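Local coordinates for protein Udp-n-acetylglucosamine pyrophosphorylase (Trypanosoma brucei, PDB 4BQH) that probably joins UTP to N-acetyl-alpha-D-glucosamine 1-phosphate, releasing diphosphate and making UDP-N-acetylglucosamine, at residues A[214-227]-A[384-398]. Sequence-based numbering, arbitrary orientation.
Sequences PCYDENTGRIIMEN and RKKIPTIKGPVMGIK
Met395 O is gripped by two waters that tie it to 214-227: each donates to it at 2.8 Å, one also giving a hydrogen to Asp217 OD1, the other accepting from Glu218 N. They lie beside a single antiparallel bridge by which this segment docks on the two-stranded hairpin of 381-387 and 394-400. Its hydrogen-bonded pair is Tyr216 and Ile397: Ile397 N reaches Tyr216 O at 2.7 Å, and Tyr216 N returns a bond of 3.0 Å to Ile397 O.

At the far end, the type I turn 389-392 supplies Ile390 N, which gives Glu226 O a nearly straight bond of 2.9 Å (N-H...O 176°). Thr389 OG1 steadies that turn, donating to Gly392 O and accepting from Lys391 N in an ST turn.

Between these polar ends the contact is apolar. Ile224 and Ile387 meet tip to tip, CD1 to CD1, while Ile224 CD1 also lies 3.6 Å from Gly396 CA and its CG2 touches Val394 CG2. Cys215 CB rests on Ile387 CD1; its sulfur is in a disulfide with Cys232, on the strand 230-234 that Ile224 and Ile387 also touch.

With CG anti to the backbone N (chi1 -175°) and an extended chain, Glu218 passes over Ile397 CD1 to Arg384. The carboxylate and guanidinium planes stand 81° apart, and Glu218 OE2 sits over one guanidinium face, 3.2 Å from Arg384 NH2; with the oxygen so far off that plane, the salt bridge is purely electrostatic and Glu218 OE2 forms no hydrogen bond with Arg384 NH2.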
loop_
_atom_site.group_PDB
_atom_site.type_symbol
_atom_site.label_atom_id
_atom_site.label_comp_id
_atom_site.label_asym_id
_atom_site.label_seq_id
_atom_site.Cartn_x
_atom_site.Cartn_y
_atom_site.Cartn_z
ATOM N N PRO A 214 -0.040 -9.481 -19.568
ATOM C CA PRO A 214 -0.620 -10.650 -20.315
ATOM C C PRO A 214 -0.271 -12.004 -19.688
ATOM O O PRO A 214 0.751 -12.112 -18.966
ATOM C CB PRO A 214 0.059 -10.567 -21.682
ATOM C CG PRO A 214 0.542 -9.146 -21.801
ATOM C CD PRO A 214 0.908 -8.720 -20.398
ATOM N N CYS A 215 -1.105 -13.016 -19.942
ATOM C CA CYS A 215 -0.787 -14.397 -19.591
ATOM C C CYS A 215 -0.391 -15.184 -20.838
ATOM O O CYS A 215 -0.906 -14.920 -21.931
ATOM C CB CYS A 215 -1.976 -15.105 -18.975
ATOM S SG CYS A 215 -3.069 -14.019 -18.054
ATOM N N TYR A 216 0.498 -16.155 -20.652
ATOM C CA TYR A 216 1.185 -16.814 -21.769
ATOM C C TYR A 216 1.066 -18.332 -21.785
ATOM O O TYR A 216 1.075 -18.963 -20.739
ATOM C CB TYR A 216 2.676 -16.444 -21.698
ATOM C CG TYR A 216 2.932 -14.977 -21.936
ATOM C CD1 TYR A 216 2.850 -14.046 -20.891
ATOM C CD2 TYR A 216 3.249 -14.514 -23.219
ATOM C CE1 TYR A 216 3.077 -12.699 -21.130
ATOM C CE2 TYR A 216 3.478 -13.185 -23.467
ATOM C CZ TYR A 216 3.383 -12.284 -22.423
ATOM O OH TYR A 216 3.593 -10.978 -22.671
ATOM N N ASP A 217 0.986 -18.903 -22.982
ATOM C CA ASP A 217 1.204 -20.337 -23.155
ATOM C C ASP A 217 2.683 -20.639 -22.909
ATOM O O ASP A 217 3.540 -19.999 -23.492
ATOM C CB ASP A 217 0.814 -20.771 -24.569
ATOM C CG ASP A 217 1.001 -22.262 -24.781
ATOM O OD1 ASP A 217 0.267 -23.051 -24.154
ATOM O OD2 ASP A 217 1.882 -22.642 -25.575
ATOM N N GLU A 218 2.962 -21.622 -22.060
ATOM C CA GLU A 218 4.331 -21.933 -21.628
ATOM C C GLU A 218 5.170 -22.487 -22.775
ATOM O O GLU A 218 6.320 -22.086 -22.955
ATOM C CB GLU A 218 4.308 -22.915 -20.451
ATOM C CG GLU A 218 5.685 -23.206 -19.841
ATOM C CD GLU A 218 5.632 -24.034 -18.557
ATOM O OE1 GLU A 218 4.535 -24.335 -18.042
ATOM O OE2 GLU A 218 6.717 -24.399 -18.055
ATOM N N ASN A 219 4.589 -23.394 -23.550
ATOM C CA ASN A 219 5.322 -24.045 -24.644
ATOM C C ASN A 219 5.637 -23.165 -25.840
ATOM O O ASN A 219 6.722 -23.267 -26.387
ATOM C CB ASN A 219 4.623 -25.337 -25.060
ATOM C CG ASN A 219 4.574 -26.341 -23.926
ATOM O OD1 ASN A 219 5.375 -26.272 -22.978
ATOM N ND2 ASN A 219 3.624 -27.261 -23.995
ATOM N N THR A 220 4.710 -22.291 -26.230
ATOM C CA THR A 220 4.847 -21.506 -27.463
ATOM C C THR A 220 5.227 -20.044 -27.201
ATOM O O THR A 220 5.695 -19.339 -28.110
ATOM C CB THR A 220 3.543 -21.506 -28.302
ATOM O OG1 THR A 220 2.504 -20.817 -27.585
ATOM C CG2 THR A 220 3.077 -22.939 -28.614
ATOM N N GLY A 221 5.004 -19.583 -25.968
ATOM C CA GLY A 221 5.169 -18.155 -25.649
ATOM C C GLY A 221 4.100 -17.222 -26.220
ATOM O O GLY A 221 4.234 -15.987 -26.131
ATOM N N ARG A 222 3.034 -17.792 -26.783
ATOM C CA ARG A 222 1.910 -16.995 -27.272
ATOM C C ARG A 222 1.060 -16.455 -26.136
ATOM O O ARG A 222 0.728 -17.175 -25.208
ATOM C CB ARG A 222 0.994 -17.815 -28.186
ATOM C CG ARG A 222 1.588 -18.100 -29.557
ATOM C CD ARG A 222 0.602 -18.931 -30.367
ATOM N NE ARG A 222 1.286 -19.684 -31.419
ATOM C CZ ARG A 222 0.902 -20.884 -31.861
ATOM N NH1 ARG A 222 -0.161 -21.491 -31.342
ATOM N NH2 ARG A 222 1.591 -21.485 -32.821
ATOM N N ILE A 223 0.663 -15.199 -26.258
ATOM C CA ILE A 223 -0.333 -14.637 -25.355
ATOM C C ILE A 223 -1.632 -15.423 -25.528
ATOM O O ILE A 223 -2.077 -15.681 -26.669
ATOM C CB ILE A 223 -0.547 -13.129 -25.607
ATOM C CG1 ILE A 223 0.693 -12.352 -25.138
ATOM C CG2 ILE A 223 -1.761 -12.603 -24.846
ATOM C CD1 ILE A 223 0.711 -10.873 -25.499
ATOM N N ILE A 224 -2.232 -15.805 -24.404
ATOM C CA ILE A 224 -3.484 -16.539 -24.437
ATOM C C ILE A 224 -4.636 -15.561 -24.661
ATOM O O ILE A 224 -4.627 -14.455 -24.133
ATOM C CB ILE A 224 -3.689 -17.321 -23.130
ATOM C CG1 ILE A 224 -2.605 -18.402 -22.976
ATOM C CG2 ILE A 224 -5.102 -17.935 -23.073
ATOM C CD1 ILE A 224 -2.438 -18.922 -21.557
ATOM N N MET A 225 -5.612 -15.970 -25.481
ATOM C CA MET A 225 -6.836 -15.209 -25.680
ATOM C C MET A 225 -7.927 -15.702 -24.736
ATOM O O MET A 225 -8.203 -16.910 -24.680
ATOM C CB MET A 225 -7.324 -15.348 -27.141
ATOM C CG MET A 225 -6.308 -14.950 -28.210
ATOM S SD MET A 225 -5.860 -13.210 -28.063
ATOM C CE MET A 225 -7.369 -12.419 -28.655
ATOM N N GLU A 226 -8.526 -14.784 -23.979
ATOM C CA GLU A 226 -9.706 -15.116 -23.183
ATOM C C GLU A 226 -10.891 -15.391 -24.131
ATOM O O GLU A 226 -11.677 -16.336 -23.934
ATOM C CB GLU A 226 -10.041 -13.985 -22.224
ATOM C CG GLU A 226 -11.166 -14.324 -21.251
ATOM C CD GLU A 226 -11.359 -13.285 -20.160
ATOM O OE1 GLU A 226 -10.606 -12.286 -20.110
ATOM O OE2 GLU A 226 -12.275 -13.477 -19.336
ATOM N N ASN A 227 -10.990 -14.550 -25.150
ATOM C CA ASN A 227 -11.980 -14.711 -26.244
ATOM C C ASN A 227 -11.497 -13.915 -27.451
ATOM O O ASN A 227 -10.416 -13.332 -27.415
ATOM C CB ASN A 227 -13.400 -14.299 -25.788
ATOM C CG ASN A 227 -13.481 -12.863 -25.296
ATOM O OD1 ASN A 227 -13.255 -11.921 -26.046
ATOM N ND2 ASN A 227 -13.836 -12.696 -24.032
ATOM N N ARG A 384 2.450 -21.074 -12.904
ATOM C CA ARG A 384 1.551 -21.839 -13.776
ATOM C C ARG A 384 0.185 -21.862 -13.144
ATOM O O ARG A 384 0.051 -22.174 -11.959
ATOM C CB ARG A 384 2.033 -23.293 -13.961
ATOM C CG ARG A 384 3.403 -23.453 -14.577
ATOM C CD ARG A 384 4.412 -24.011 -13.572
ATOM N NE ARG A 384 5.793 -23.761 -14.009
ATOM C CZ ARG A 384 6.544 -24.615 -14.705
ATOM N NH1 ARG A 384 6.076 -25.814 -15.047
ATOM N NH2 ARG A 384 7.776 -24.265 -15.054
ATOM N N LYS A 385 -0.834 -21.534 -13.931
ATOM C CA LYS A 385 -2.186 -21.357 -13.433
ATOM C C LYS A 385 -3.170 -21.942 -14.431
ATOM O O LYS A 385 -2.902 -21.964 -15.628
ATOM C CB LYS A 385 -2.500 -19.869 -13.268
ATOM C CG LYS A 385 -1.663 -19.117 -12.253
ATOM C CD LYS A 385 -2.258 -19.243 -10.861
ATOM C CE LYS A 385 -1.324 -18.649 -9.820
ATOM N NZ LYS A 385 -1.646 -19.195 -8.472
ATOM N N LYS A 386 -4.300 -22.436 -13.935
ATOM C CA LYS A 386 -5.367 -22.878 -14.818
ATOM C C LYS A 386 -6.187 -21.648 -15.155
ATOM O O LYS A 386 -6.704 -20.994 -14.272
ATOM C CB LYS A 386 -6.234 -23.920 -14.116
ATOM C CG LYS A 386 -7.094 -24.766 -15.046
ATOM C CD LYS A 386 -8.068 -25.566 -14.190
ATOM C CE LYS A 386 -8.752 -26.683 -14.954
ATOM N NZ LYS A 386 -9.630 -27.444 -14.019
ATOM N N ILE A 387 -6.315 -21.327 -16.435
ATOM C CA ILE A 387 -6.906 -20.057 -16.820
ATOM C C ILE A 387 -8.216 -20.289 -17.573
ATOM O O ILE A 387 -8.196 -20.928 -18.590
ATOM C CB ILE A 387 -5.927 -19.299 -17.729
ATOM C CG1 ILE A 387 -4.679 -18.913 -16.931
ATOM C CG2 ILE A 387 -6.602 -18.068 -18.333
ATOM C CD1 ILE A 387 -3.600 -18.338 -17.814
ATOM N N PRO A 388 -9.347 -19.766 -17.062
ATOM C CA PRO A 388 -10.618 -19.940 -17.780
ATOM C C PRO A 388 -10.600 -19.144 -19.081
ATOM O O PRO A 388 -10.145 -17.997 -19.094
ATOM C CB PRO A 388 -11.645 -19.315 -16.820
ATOM C CG PRO A 388 -10.952 -19.282 -15.483
ATOM C CD PRO A 388 -9.530 -18.957 -15.840
ATOM N N THR A 389 -11.090 -19.740 -20.171
ATOM C CA THR A 389 -11.261 -19.020 -21.442
ATOM C C THR A 389 -12.589 -19.427 -22.041
ATOM O O THR A 389 -13.182 -20.405 -21.618
ATOM C CB THR A 389 -10.151 -19.281 -22.500
ATOM O OG1 THR A 389 -10.392 -20.523 -23.201
ATOM C CG2 THR A 389 -8.739 -19.309 -21.845
ATOM N N ILE A 390 -13.056 -18.672 -23.030
ATOM C CA ILE A 390 -14.332 -19.011 -23.691
ATOM C C ILE A 390 -14.211 -20.327 -24.505
ATOM O O ILE A 390 -15.226 -20.856 -25.013
ATOM C CB ILE A 390 -14.769 -17.845 -24.604
ATOM C CG1 ILE A 390 -16.302 -17.826 -24.795
ATOM C CG2 ILE A 390 -13.990 -17.893 -25.921
ATOM C CD1 ILE A 390 -16.888 -16.503 -25.243
ATOM N N LYS A 391 -12.985 -20.837 -24.657
ATOM C CA LYS A 391 -12.756 -22.138 -25.323
ATOM C C LYS A 391 -12.452 -23.234 -24.306
ATOM O O LYS A 391 -12.018 -24.322 -24.673
ATOM C CB LYS A 391 -11.646 -22.033 -26.382
ATOM C CG LYS A 391 -11.878 -20.882 -27.357
ATOM C CD LYS A 391 -11.308 -21.095 -28.754
ATOM C CE LYS A 391 -9.822 -20.946 -28.844
ATOM N NZ LYS A 391 -9.378 -21.173 -30.262
ATOM N N GLY A 392 -12.739 -22.949 -23.041
ATOM C CA GLY A 392 -12.444 -23.881 -21.950
ATOM C C GLY A 392 -11.149 -23.529 -21.235
ATOM O O GLY A 392 -10.385 -22.680 -21.708
ATOM N N PRO A 393 -10.905 -24.170 -20.074
ATOM C CA PRO A 393 -9.705 -23.839 -19.301
ATOM C C PRO A 393 -8.426 -24.285 -20.006
ATOM O O PRO A 393 -8.391 -25.328 -20.671
ATOM C CB PRO A 393 -9.909 -24.598 -17.980
ATOM C CG PRO A 393 -10.809 -25.751 -18.338
ATOM C CD PRO A 393 -11.730 -25.211 -19.415
ATOM N N VAL A 394 -7.383 -23.468 -19.902
ATOM C CA VAL A 394 -6.065 -23.849 -20.402
ATOM C C VAL A 394 -5.032 -23.544 -19.331
ATOM O O VAL A 394 -5.270 -22.710 -18.478
ATOM C CB VAL A 394 -5.651 -23.106 -21.693
ATOM C CG1 VAL A 394 -6.657 -23.348 -22.816
ATOM C CG2 VAL A 394 -5.555 -21.611 -21.427
ATOM N N MET A 395 -3.893 -24.218 -19.410
ATOM C CA MET A 395 -2.780 -23.956 -18.508
ATOM C C MET A 395 -1.981 -22.807 -19.109
ATOM O O MET A 395 -1.719 -22.804 -20.308
ATOM C CB MET A 395 -1.892 -25.204 -18.371
ATOM C CG MET A 395 -2.534 -26.360 -17.599
ATOM S SD MET A 395 -3.445 -25.866 -16.114
ATOM C CE MET A 395 -2.126 -25.434 -14.975
ATOM N N GLY A 396 -1.628 -21.818 -18.290
ATOM C CA GLY A 396 -0.842 -20.685 -18.791
ATOM C C GLY A 396 0.079 -20.148 -17.717
ATOM O O GLY A 396 0.044 -20.608 -16.578
ATOM N N ILE A 397 0.874 -19.154 -18.092
ATOM C CA ILE A 397 1.863 -18.563 -17.176
ATOM C C ILE A 397 1.412 -17.143 -16.851
ATOM O O ILE A 397 1.154 -16.358 -17.764
ATOM C CB ILE A 397 3.275 -18.528 -17.797
ATOM C CG1 ILE A 397 3.746 -19.948 -18.190
ATOM C CG2 ILE A 397 4.267 -17.854 -16.826
ATOM C CD1 ILE A 397 3.855 -20.913 -17.016
ATOM N N LYS A 398 1.322 -16.833 -15.559
ATOM C CA LYS A 398 1.062 -15.456 -15.093
ATOM C C LYS A 398 2.357 -14.881 -14.541
ATOM O O LYS A 398 3.182 -15.613 -13.996
ATOM C CB LYS A 398 -0.064 -15.434 -14.061
ATOM C CG LYS A 398 -1.401 -15.875 -14.643
ATOM C CD LYS A 398 -2.557 -15.492 -13.711
ATOM C CE LYS A 398 -3.917 -15.849 -14.315
ATOM N NZ LYS A 398 -5.014 -15.596 -13.321
HETATM O O HOH W 1 -1.937 -22.640 -23.053
HETATM O O HOH W 2 1.062 -23.256 -20.729
#